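Prephenate dehydratase (Arthrobacter aurescens, PDB 3MWB) probably catalyses the decarboxylating dehydration of prephenate to phenylpyruvate in phenylalanine biosynthesis, and binds L-phenylalanine at its ACT domain. Local coordinates at residues A[207-212]-A[268-273]; A[70-75]-A[244-249]. One frame throughout, in Å; residues are numbered along the deposited sequence. Where two conformers were deposited one is given.

Interaction 1 (A[207-212]-A[268-273]). With PHE (phenylalanine), chain D.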
loop_
_atom_site.group_PDB
_atom_site.type_symbol
_atom_site.label_atom_id
_atom_site.label_comp_id
_atom_site.label_asym_id
_atom_site.label_seq_id
_atom_site.Cartn_x
_atom_site.Cartn_y
_atom_site.Cartn_z
ATOM N N PRO A 207 -9.263 -1.739 17.638
ATOM C CA PRO A 207 -9.601 -3.153 17.568
ATOM C C PRO A 207 -9.469 -3.640 16.130
ATOM O O PRO A 207 -9.890 -2.957 15.194
ATOM C CB PRO A 207 -11.075 -3.192 18.009
ATOM C CG PRO A 207 -11.296 -1.909 18.755
ATOM C CD PRO A 207 -10.410 -0.912 18.053
ATOM N N LEU A 208 -8.870 -4.806 15.957
ATOM C CA LEU A 208 -8.815 -5.445 14.659
ATOM C C LEU A 208 -10.148 -6.132 14.348
ATOM O O LEU A 208 -10.579 -7.017 15.092
ATOM C CB LEU A 208 -7.660 -6.449 14.636
ATOM C CG LEU A 208 -7.313 -7.131 13.322
ATOM C CD1 LEU A 208 -6.800 -6.134 12.284
ATOM C CD2 LEU A 208 -6.289 -8.191 13.587
ATOM N N PRO A 209 -10.806 -5.751 13.232
ATOM C CA PRO A 209 -12.080 -6.388 12.890
ATOM C C PRO A 209 -11.916 -7.779 12.294
ATOM O O PRO A 209 -12.745 -8.651 12.544
ATOM C CB PRO A 209 -12.680 -5.447 11.838
ATOM C CG PRO A 209 -11.855 -4.184 11.907
ATOM C CD PRO A 209 -10.495 -4.628 12.332
ATOM N N GLU A 210 -10.853 -7.968 11.519
ATOM C CA GLU A 210 -10.641 -9.178 10.728
ATOM C C GLU A 210 -9.156 -9.408 10.582
ATOM O O GLU A 210 -8.424 -8.491 10.213
ATOM C CB GLU A 210 -11.249 -9.013 9.333
ATOM C CG GLU A 210 -12.754 -9.250 9.246
ATOM C CD GLU A 210 -13.314 -8.854 7.888
ATOM O OE1 GLU A 210 -13.019 -9.549 6.882
ATOM O OE2 GLU A 210 -14.055 -7.844 7.834
ATOM N N ASP A 211 -8.707 -10.629 10.857
ATOM C CA ASP A 211 -7.283 -10.943 10.825
ATOM C C ASP A 211 -6.851 -11.494 9.464
ATOM O O ASP A 211 -7.217 -12.615 9.104
ATOM C CB ASP A 211 -6.935 -11.953 11.927
ATOM C CG ASP A 211 -5.461 -11.936 12.295
ATOM O OD1 ASP A 211 -4.846 -10.856 12.323
ATOM O OD2 ASP A 211 -4.913 -13.000 12.577
ATOM N N HIS A 212 -6.098 -10.700 8.706
ATOM C CA HIS A 212 -5.524 -11.162 7.424
ATOM C C HIS A 212 -4.232 -10.385 7.154
ATOM O O HIS A 212 -4.029 -9.330 7.760
ATOM C CB HIS A 212 -6.525 -11.029 6.252
ATOM C CG HIS A 212 -7.092 -9.649 6.091
ATOM N ND1 HIS A 212 -6.342 -8.577 5.646
ATOM C CD2 HIS A 212 -8.336 -9.167 6.325
ATOM C CE1 HIS A 212 -7.098 -7.496 5.620
ATOM N NE2 HIS A 212 -8.307 -7.823 6.037
ATOM N N HIS A 268 -12.090 5.016 12.257
ATOM C CA HIS A 268 -13.441 4.667 12.679
ATOM C C HIS A 268 -14.162 3.873 11.571
ATOM O O HIS A 268 -14.851 2.883 11.863
ATOM C CB HIS A 268 -14.218 5.927 13.069
ATOM C CG HIS A 268 -15.586 5.654 13.607
ATOM N ND1 HIS A 268 -15.884 5.724 14.954
ATOM C CD2 HIS A 268 -16.748 5.359 12.980
ATOM C CE1 HIS A 268 -17.162 5.453 15.135
ATOM N NE2 HIS A 268 -17.711 5.231 13.955
ATOM N N ARG A 269 -13.993 4.289 10.311
ATOM C CA ARG A 269 -14.621 3.570 9.200
ATOM C C ARG A 269 -14.188 2.096 9.167
ATOM O O ARG A 269 -15.034 1.213 9.027
ATOM C CB ARG A 269 -14.404 4.296 7.857
ATOM C CG ARG A 269 -15.178 5.625 7.764
ATOM C CD ARG A 269 -15.121 6.303 6.390
ATOM N NE ARG A 269 -13.771 6.504 5.846
ATOM C CZ ARG A 269 -13.050 7.613 5.986
ATOM N NH1 ARG A 269 -13.519 8.642 6.693
ATOM N NH2 ARG A 269 -11.853 7.696 5.417
ATOM N N ILE A 270 -12.897 1.833 9.332
ATOM C CA ILE A 270 -12.358 0.447 9.334
ATOM C C ILE A 270 -12.786 -0.321 10.588
ATOM O O ILE A 270 -13.104 -1.532 10.536
ATOM C CB ILE A 270 -10.812 0.436 9.308
ATOM C CG1 ILE A 270 -10.269 0.999 7.994
ATOM C CG2 ILE A 270 -10.244 -0.994 9.535
ATOM C CD1 ILE A 270 -8.779 1.397 8.109
ATOM N N SER A 271 -12.789 0.406 11.703
ATOM C CA SER A 271 -13.004 -0.169 13.015
ATOM C C SER A 271 -13.832 0.807 13.881
ATOM O O SER A 271 -13.264 1.624 14.621
ATOM C CB SER A 271 -11.643 -0.463 13.664
ATOM O OG SER A 271 -11.788 -1.192 14.873
ATOM N N PRO A 272 -15.171 0.721 13.796
ATOM C CA PRO A 272 -16.060 1.642 14.532
ATOM C C PRO A 272 -15.927 1.610 16.065
ATOM O O PRO A 272 -16.351 2.563 16.740
ATOM C CB PRO A 272 -17.472 1.186 14.114
ATOM C CG PRO A 272 -17.288 0.468 12.835
ATOM C CD PRO A 272 -15.921 -0.155 12.873
ATOM N N ALA A 273 -15.367 0.535 16.622
ATOM C CA ALA A 273 -15.125 0.501 18.059
ATOM C C ALA A 273 -13.786 1.116 18.484
ATOM O O ALA A 273 -13.362 0.922 19.618
ATOM C CB ALA A 273 -15.281 -0.935 18.624
HETATM N N PHE D . -2.439 -10.346 11.132
HETATM C CA PHE D . -2.670 -8.948 10.685
HETATM C C PHE D . -1.557 -8.405 9.791
HETATM O O PHE D . -0.604 -9.102 9.459
HETATM C CB PHE D . -2.944 -8.019 11.884
HETATM C CG PHE D . -1.854 -7.995 12.942
HETATM C CD1 PHE D . -0.670 -7.274 12.743
HETATM C CD2 PHE D . -2.041 -8.646 14.162
HETATM C CE1 PHE D . 0.320 -7.217 13.729
HETATM C CE2 PHE D . -1.045 -8.586 15.175
HETATM C CZ PHE D . 0.133 -7.888 14.943
HETATM O OXT PHE D . -1.576 -7.242 9.364
#
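Ser271 and Pro207 are joined by a hydrogen bond within the ACT domain, where the loop after strand 200-207 meets the C-terminal end of helix 258-270. Ser271 is the first residue to leave the helical path. Its OG, anti to the backbone N (chi1 -172°), reaches across to Pro207 O at 2.6 Å. It donates to that carbonyl at a C=O...OG angle of 136°, tilted 19° from the carbonyl plane.

Apolar contacts flank this bond. The CG of Pro207 packs 4.1 Å from the CB of Ala273, and the CG of Pro209 lies 4.3 Å from Ile270 CG2. The two proline rings thus bracket the serine, each with its CG also against a backbone oxygen: Pro207 on Ala273 O, Pro209 on Ile270 O.

Leu208, between the two prolines, and Asp211 and His212 further along the loop face the bound phenylalanine, whose presence here is consistent with the feedback regulation known for ACT domains of this family. Leu208 turns from the helix end, and its CD2 touches the ligand CB. The ligand is also hydrogen-bonded to Asn229 and Leu230 of another subunit; its amino N donates to Asp211 OD1 at 2.7 Å.

Interaction 2 (A[70-75]-A[244-249]). With PHE (phenylalanine), chain D.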
loop_
_atom_site.group_PDB
_atom_site.type_symbol
_atom_site.label_atom_id
_atom_site.label_comp_id
_atom_site.label_asym_id
_atom_site.label_seq_id
_atom_site.Cartn_x
_atom_site.Cartn_y
_atom_site.Cartn_z
ATOM N N THR A 70 -1.201 -1.297 32.252
ATOM C CA THR A 70 -1.665 -0.010 31.754
ATOM C C THR A 70 -2.239 -0.124 30.343
ATOM O O THR A 70 -3.318 0.378 30.069
ATOM C CB THR A 70 -0.533 1.021 31.756
ATOM O OG1 THR A 70 -0.200 1.351 33.110
ATOM C CG2 THR A 70 -0.956 2.273 31.002
ATOM N N LEU A 71 -1.511 -0.814 29.473
ATOM C CA LEU A 71 -1.882 -0.970 28.075
ATOM C C LEU A 71 -3.193 -1.724 27.943
ATOM O O LEU A 71 -4.009 -1.397 27.093
ATOM C CB LEU A 71 -0.771 -1.696 27.308
ATOM C CG LEU A 71 0.585 -0.990 27.261
ATOM C CD1 LEU A 71 1.599 -1.889 26.551
ATOM C CD2 LEU A 71 0.455 0.351 26.550
ATOM N N ASP A 72 -3.414 -2.712 28.802
ATOM C CA ASP A 72 -4.663 -3.472 28.734
ATOM C C ASP A 72 -5.809 -2.666 29.344
ATOM O O ASP A 72 -6.930 -2.655 28.809
ATOM C CB ASP A 72 -4.490 -4.840 29.406
ATOM C CG ASP A 72 -3.632 -5.786 28.573
ATOM O OD1 ASP A 72 -3.379 -5.466 27.387
ATOM O OD2 ASP A 72 -3.229 -6.853 29.088
ATOM N N ALA A 73 -5.525 -1.970 30.438
ATOM C CA ALA A 73 -6.593 -1.272 31.186
ATOM C C ALA A 73 -7.251 -0.138 30.383
ATOM O O ALA A 73 -8.483 0.039 30.422
ATOM C CB ALA A 73 -6.060 -0.753 32.507
ATOM N N ILE A 74 -6.434 0.609 29.636
ATOM C CA ILE A 74 -6.922 1.772 28.884
ATOM C C ILE A 74 -7.566 1.383 27.556
ATOM O O ILE A 74 -8.075 2.240 26.833
ATOM C CB ILE A 74 -5.806 2.834 28.648
ATOM C CG1 ILE A 74 -4.703 2.288 27.723
ATOM C CG2 ILE A 74 -5.213 3.271 29.990
ATOM C CD1 ILE A 74 -3.675 3.346 27.301
ATOM N N ALA A 75 -7.541 0.086 27.252
ATOM C CA ALA A 75 -8.054 -0.442 25.982
ATOM C C ALA A 75 -9.464 -0.974 26.102
ATOM O O ALA A 75 -10.057 -1.391 25.111
ATOM C CB ALA A 75 -7.161 -1.523 25.484
ATOM N N HIS A 244 -9.299 -10.490 17.028
ATOM C CA HIS A 244 -8.573 -11.069 18.193
ATOM C C HIS A 244 -7.443 -10.185 18.745
ATOM O O HIS A 244 -6.721 -10.584 19.648
ATOM C CB HIS A 244 -8.037 -12.496 17.914
ATOM C CG HIS A 244 -8.960 -13.351 17.101
ATOM N ND1 HIS A 244 -8.669 -13.732 15.808
ATOM C CD2 HIS A 244 -10.170 -13.885 17.388
ATOM C CE1 HIS A 244 -9.657 -14.472 15.336
ATOM N NE2 HIS A 244 -10.580 -14.580 16.275
ATOM N N TYR A 245 -7.292 -8.987 18.203
ATOM C CA TYR A 245 -6.253 -8.075 18.667
ATOM C C TYR A 245 -6.766 -6.657 18.793
ATOM O O TYR A 245 -7.763 -6.288 18.174
ATOM C CB TYR A 245 -5.060 -8.051 17.691
ATOM C CG TYR A 245 -4.375 -9.377 17.495
ATOM C CD1 TYR A 245 -3.333 -9.778 18.328
ATOM C CD2 TYR A 245 -4.775 -10.239 16.468
ATOM C CE1 TYR A 245 -2.708 -11.000 18.146
ATOM C CE2 TYR A 245 -4.158 -11.465 16.277
ATOM C CZ TYR A 245 -3.125 -11.836 17.114
ATOM O OH TYR A 245 -2.525 -13.054 16.921
ATOM N N PHE A 246 -6.064 -5.857 19.595
ATOM C CA PHE A 246 -6.118 -4.434 19.398
ATOM C C PHE A 246 -4.720 -3.851 19.229
ATOM O O PHE A 246 -3.734 -4.460 19.630
ATOM C CB PHE A 246 -6.923 -3.716 20.491
ATOM C CG PHE A 246 -6.288 -3.753 21.839
ATOM C CD1 PHE A 246 -5.248 -2.878 22.163
ATOM C CD2 PHE A 246 -6.742 -4.651 22.808
ATOM C CE1 PHE A 246 -4.654 -2.898 23.419
ATOM C CE2 PHE A 246 -6.152 -4.685 24.083
ATOM C CZ PHE A 246 -5.107 -3.814 24.388
ATOM N N PHE A 247 -4.653 -2.685 18.597
ATOM C CA PHE A 247 -3.404 -1.963 18.438
ATOM C C PHE A 247 -3.445 -0.676 19.260
ATOM O O PHE A 247 -4.375 0.125 19.144
ATOM C CB PHE A 247 -3.140 -1.674 16.968
ATOM C CG PHE A 247 -3.246 -2.892 16.097
ATOM C CD1 PHE A 247 -2.229 -3.829 16.082
ATOM C CD2 PHE A 247 -4.379 -3.104 15.301
ATOM C CE1 PHE A 247 -2.330 -4.983 15.270
ATOM C CE2 PHE A 247 -4.483 -4.230 14.466
ATOM C CZ PHE A 247 -3.460 -5.185 14.470
ATOM N N SER A 248 -2.451 -0.523 20.121
ATOM C CA SER A 248 -2.244 0.670 20.930
ATOM C C SER A 248 -1.236 1.564 20.199
ATOM O O SER A 248 -0.117 1.136 19.864
ATOM C CB SER A 248 -1.705 0.256 22.298
ATOM O OG SER A 248 -1.727 1.315 23.237
ATOM N N ILE A 249 -1.638 2.795 19.913
ATOM C CA ILE A 249 -0.879 3.619 18.965
ATOM C C ILE A 249 -0.750 5.057 19.471
ATOM O O ILE A 249 -1.741 5.657 19.920
ATOM C CB ILE A 249 -1.570 3.632 17.559
ATOM C CG1 ILE A 249 -1.533 2.240 16.888
ATOM C CG2 ILE A 249 -0.910 4.650 16.624
ATOM C CD1 ILE A 249 -2.503 2.088 15.730
HETATM N N PHE D . -2.439 -10.346 11.132
HETATM C CA PHE D . -2.670 -8.948 10.685
HETATM C C PHE D . -1.557 -8.405 9.791
HETATM O O PHE D . -0.604 -9.102 9.459
HETATM C CB PHE D . -2.944 -8.019 11.884
HETATM C CG PHE D . -1.854 -7.995 12.942
HETATM C CD1 PHE D . -0.670 -7.274 12.743
HETATM C CD2 PHE D . -2.041 -8.646 14.162
HETATM C CE1 PHE D . 0.320 -7.217 13.729
HETATM C CE2 PHE D . -1.045 -8.586 15.175
HETATM C CZ PHE D . 0.133 -7.888 14.943
HETATM O OXT PHE D . -1.576 -7.242 9.364
HETATM O O HOH W 1 -3.456 0.410 25.126
#
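The Phe246 ring receives Ala75 CB over one face, the methyl lying 3.6 Å from the ring centroid and 25° off the normal, a CH-pi contact shifted toward the CZ rim. At the edge, near the ring plane, Asp72 OD1 comes to 3.8 Å from CZ, with the carboxylate turned 83° against the ring. Leu71 O approaches the same end of the ring obliquely. The Phe246 CG sits between its backbone N and carbonyl carbon (chi1 68°), which sends the ring off the strand toward the helix end. Two other rings of the strand serve the bound phenylalanine: its CE2 lies over the centre of one face of Tyr245, 4.0 Å above the plane, whereas its CG lies at the edge of the Phe247 ring, in that ring's plane, 3.6 Å from Phe247 CZ.

The contact joins two domains, the C-terminal end of helix 67-73 in the prephenate dehydratase domain and strand 245-252 of the antiparallel ACT sheet. Phe246 and Ser248 extend from the sheet toward the helix, while Tyr245 and Phe247 reach the ligand. With an alanine in place of Phe246, the Ala75 methyl is likely to lose its aromatic partner and a gap to open between the helix end and the sheet.

Polar groups bridge the rest. A water donates to Leu71 O at 2.7 Å and is hydrogen-bonded to Ser248 OG, so a carbonyl of the last helical turn is linked to the strand. Ser248 OG also bonds to Arg232, and Asp72 OD2 forms a salt bridge with Arg236; both arginines lie on strand 230-237. The same water-bridged residues also meet directly, though loosely, Leu71 CD2 lying 4.1 Å from Ser248 OG.

Overall arrangement
Interaction 1 is a surface contact inside the ACT domain, interaction 2 a buried one between that domain and the prephenate dehydratase domain; their centres are about 13 Å apart. The first closes on a direct serine-to-carbonyl bond flanked by prolines, the second on an aromatic face with a bridging water. They share the ACT sheet: Leu208 N and Tyr245 O are probably hydrogen-bonded at 2.9 Å between neighbouring strand regions, and Leu208 CD1 packs on Phe247 CE2. Both also touch the same bound phenylalanine, 207-212 through a charged and an aliphatic side chain, 244-249 through two aromatic rings.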